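Local coordinates for protein internalin C2 (Listeria monocytogenes serotype 4b str. F2365, PDB 4FHO) that is probably a surface-associated internalin whose leucine-rich repeats are thought to serve in adhesion to or invasion of host cells, at residues 39-42 / 43-47; 83-86 / 87-90. All coordinates share one frame; numbering follows the deposited sequence.

Contact 1 of 2, residues 39-42 / 43-47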
# COMPACT_ATOMS: atom_id res chain seq x y z
N ASP A 39 -27.60 -7.81 -13.29
CA ASP A 39 -27.33 -7.79 -14.74
C ASP A 39 -26.06 -8.56 -15.09
O ASP A 39 -25.12 -8.62 -14.29
CB ASP A 39 -27.17 -6.37 -15.30
CG ASP A 39 -28.43 -5.52 -15.18
OD1 ASP A 39 -29.55 -6.07 -15.16
OD2 ASP A 39 -28.28 -4.28 -15.09
N ALA A 40 -26.05 -9.09 -16.31
CA ALA A 40 -24.93 -9.84 -16.86
C ALA A 40 -23.80 -8.88 -17.26
O ALA A 40 -24.06 -7.71 -17.62
CB ALA A 40 -25.39 -10.68 -18.08
N VAL A 41 -22.56 -9.36 -17.17
CA VAL A 41 -21.39 -8.71 -17.78
C VAL A 41 -20.60 -9.74 -18.59
O VAL A 41 -20.62 -10.95 -18.26
CB VAL A 41 -20.49 -8.02 -16.75
CG1 VAL A 41 -21.18 -6.80 -16.18
CG2 VAL A 41 -20.09 -8.97 -15.63
N THR A 42 -19.97 -9.28 -19.67
CA THR A 42 -19.02 -10.08 -20.45
C THR A 42 -17.64 -9.90 -19.81
O THR A 42 -17.46 -9.03 -18.94
CB THR A 42 -18.95 -9.63 -21.93
OG1 THR A 42 -18.48 -8.28 -22.00
CG2 THR A 42 -20.33 -9.71 -22.58
N GLN A 43 -16.68 -10.72 -20.24
CA GLN A 43 -15.28 -10.54 -19.84
C GLN A 43 -14.70 -9.22 -20.37
O GLN A 43 -13.90 -8.59 -19.66
CB GLN A 43 -14.40 -11.73 -20.28
CG GLN A 43 -12.94 -11.66 -19.84
CD GLN A 43 -12.77 -11.44 -18.34
OE1 GLN A 43 -13.35 -12.15 -17.52
NE2 GLN A 43 -11.98 -10.43 -17.98
N ALA A 44 -15.11 -8.81 -21.57
CA ALA A 44 -14.76 -7.49 -22.14
C ALA A 44 -15.17 -6.30 -21.25
O ALA A 44 -14.42 -5.32 -21.15
CB ALA A 44 -15.34 -7.32 -23.53
N ASP A 45 -16.35 -6.38 -20.61
CA ASP A 45 -16.80 -5.34 -19.64
C ASP A 45 -15.86 -5.28 -18.44
O ASP A 45 -15.48 -4.20 -18.00
CB ASP A 45 -18.21 -5.62 -19.11
CG ASP A 45 -19.27 -5.56 -20.18
OD1 ASP A 45 -19.48 -4.46 -20.74
OD2 ASP A 45 -19.90 -6.60 -20.44
N LEU A 46 -15.51 -6.46 -17.92
CA LEU A 46 -14.55 -6.58 -16.81
C LEU A 46 -13.15 -6.09 -17.21
O LEU A 46 -12.51 -5.38 -16.44
CB LEU A 46 -14.51 -8.02 -16.28
CG LEU A 46 -15.81 -8.60 -15.69
CD1 LEU A 46 -15.56 -9.97 -15.09
CD2 LEU A 46 -16.37 -7.69 -14.61
N ASP A 47 -12.70 -6.44 -18.42
CA ASP A 47 -11.39 -5.97 -18.94
C ASP A 47 -11.30 -4.44 -19.17
O ASP A 47 -10.18 -3.91 -19.21
CB ASP A 47 -10.98 -6.75 -20.22
CG ASP A 47 -10.49 -8.18 -19.93
OD1 ASP A 47 -10.06 -8.50 -18.80
OD2 ASP A 47 -10.52 -9.02 -20.85

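Contact 2 of 2, residues 83-86 / 87-90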
# COMPACT_ATOMS: atom_id res chain seq x y z
N ASP A 83 -8.71 -11.40 3.30
CA ASP A 83 -8.05 -12.32 2.35
C ASP A 83 -7.75 -11.57 1.03
O ASP A 83 -8.66 -11.13 0.34
CB ASP A 83 -8.97 -13.52 2.07
CG ASP A 83 -8.33 -14.57 1.13
OD1 ASP A 83 -7.11 -14.55 0.90
OD2 ASP A 83 -9.08 -15.42 0.62
N LEU A 84 -6.48 -11.47 0.70
CA LEU A 84 -6.01 -10.78 -0.51
C LEU A 84 -5.69 -11.73 -1.66
O LEU A 84 -5.21 -11.29 -2.70
CB LEU A 84 -4.80 -9.91 -0.16
CG LEU A 84 -5.06 -8.80 0.87
CD1 LEU A 84 -3.78 -8.02 1.12
CD2 LEU A 84 -6.20 -7.87 0.47
N THR A 85 -5.99 -13.02 -1.49
CA THR A 85 -5.70 -14.05 -2.51
C THR A 85 -6.21 -13.72 -3.93
O THR A 85 -5.49 -13.96 -4.90
CB THR A 85 -6.16 -15.45 -2.01
OG1 THR A 85 -5.34 -15.81 -0.89
CG2 THR A 85 -6.03 -16.53 -3.09
N PRO A 86 -7.42 -13.12 -4.07
CA PRO A 86 -7.93 -12.75 -5.40
C PRO A 86 -7.10 -11.72 -6.20
O PRO A 86 -7.24 -11.66 -7.42
CB PRO A 86 -9.31 -12.18 -5.08
CG PRO A 86 -9.74 -12.94 -3.89
CD PRO A 86 -8.49 -13.00 -3.06
N LEU A 87 -6.27 -10.92 -5.51
CA LEU A 87 -5.30 -10.02 -6.16
C LEU A 87 -4.04 -10.66 -6.77
O LEU A 87 -3.39 -9.99 -7.57
CB LEU A 87 -4.78 -8.95 -5.16
CG LEU A 87 -5.75 -7.98 -4.53
CD1 LEU A 87 -5.05 -7.05 -3.55
CD2 LEU A 87 -6.42 -7.18 -5.63
N LYS A 88 -3.71 -11.91 -6.41
CA LYS A 88 -2.37 -12.53 -6.63
C LYS A 88 -1.77 -12.37 -8.00
O LYS A 88 -0.56 -12.19 -8.12
CB LYS A 88 -2.43 -14.06 -6.48
CG LYS A 88 -2.30 -14.67 -5.10
CD LYS A 88 -2.14 -16.19 -5.20
CE LYS A 88 -3.27 -16.89 -5.96
NZ LYS A 88 -3.64 -18.22 -5.42
N ASN A 89 -2.60 -12.58 -9.01
CA ASN A 89 -2.15 -12.67 -10.41
C ASN A 89 -2.43 -11.41 -11.22
O ASN A 89 -2.19 -11.40 -12.44
CB ASN A 89 -2.76 -13.90 -11.09
CG ASN A 89 -2.38 -15.21 -10.41
OD1 ASN A 89 -1.29 -15.35 -9.87
ND2 ASN A 89 -3.28 -16.17 -10.46
N LEU A 90 -2.91 -10.36 -10.58
CA LEU A 90 -3.07 -9.05 -11.23
C LEU A 90 -1.68 -8.51 -11.58
O LEU A 90 -0.80 -8.46 -10.72
CB LEU A 90 -3.81 -8.05 -10.35
CG LEU A 90 -5.27 -8.36 -9.97
CD1 LEU A 90 -5.89 -7.22 -9.18
CD2 LEU A 90 -6.14 -8.66 -11.18
O HOH W 1 -5.36 -12.51 -9.47

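Contact 1 of 2, residues 39-42 / 43-47
The carboxylate of D45 meets T42 through one oxygen, OD2, which takes two donors from different directions. The backbone N-H of T42 comes to the edge, on the anti lone pair of OD2, at 2.8 Å from T42 N to D45 OD2. This bond is fairly straight, with an N-H...O angle of 161°. The T42 hydroxyl comes over a face instead, 65° out of the carboxylate plane. It donates to the same oxygen, with T42 OG1 2.7 Å from D45 OD2.

The hydroxyl also works as an acceptor. It takes the backbone N-H of D45, at 3.2 Å from D45 N to T42 OG1. The T42 torsion (chi1 63°) makes this possible, because it sets OG1 between the backbone N and the carbonyl carbon, turned to the first turn of the helix. T42 and D45 therefore grip each other in both directions. Two donors on OD2 would favour the ionised form of D45.

The T42 carbonyl adds weaker links: a long bond from L46 N, at 3.4 Å to T42 O, and a weak one from D45 N. Beside these polar bonds, V41 CG2 touches L46 CD2 at 4.1 Å, the two side chains crossing at about a right angle. Both V41 and L46 also pack on I18 of helix 15-18. On the helix itself, Q43 NE2 bonds weakly to D47 OD1, while Q43 has stronger partners outside, OE1 to I9 N and NE2 to Y67 O.

The arrangement is a capping box, with T42 as N-cap and D45 at N3. It starts helix 43-47 straight after strand 40-41, in the N-terminal region of the internalin, beside helix 15-18.

Contact 2 of 2, residues 83-86 / 87-90
This short helical turn belongs to the convex side of the leucine-rich repeat solenoid, in the loop between strands 73-75 and 95-97. Two backbone bonds of the 3-10 kind join its halves. L87 N donates to L84 O at 3.0 Å, and K88 N donates to T85 O at 3.1 Å. The second is the straighter, at 165°.

An Asx turn opens the segment. D83 OD1 accepts the backbone N-H of T85 at 3.1 Å from T85 N, and this donor stands well above the carboxylate plane. The T85 hydroxyl reaches the same oxygen on its syn lone pair, 2.8 Å from T85 OG1 to D83 OD1. The T85 torsion (chi1 -66°) places OG1 beside its own backbone N, where both donors can reach D83.

The two leucines face the interior, where L84 CD2 meets L87 CD1 only loosely. L84 also packs on L98 and A108 of the following part of the chain, and L87 on I62 of the preceding part. P86, which has no N-H to give, packs on I65.

The exposed face is built from T85 and K88, lying side by side and pointing the same way. The lysine chain runs past the T85 carbonyl oxygen, alongside it, with K88 CG 3.3 Å from T85 O, and K88 NZ ends 3.7 Å from T85 CG2. A type I turn from L87 to L90 follows. One water bridges the join, donating to P86 O at 2.9 Å and accepting from N89 N at 2.8 Å.

Overall arrangement
Contact 1 lies near the N-terminal end of the chain, in the N-terminal domain. Contact 2 lies within the repeats. Their centres are 19 Å apart, their nearest atoms are about 9 Å apart, and they do not touch. Each is partly buried, with two buried and two exposed residues. Both start a helical turn with an aspartate and a threonine, but in reverse order. In 39-47 the threonine is the N-cap and the aspartate, three residues on, closes the capping box. In 83-90 the aspartate precedes the threonine and forms an Asx turn. The buried residues of contact 1 pack on helix 15-18 and, for L46, also on a loop; those of contact 2 meet neighbouring loops.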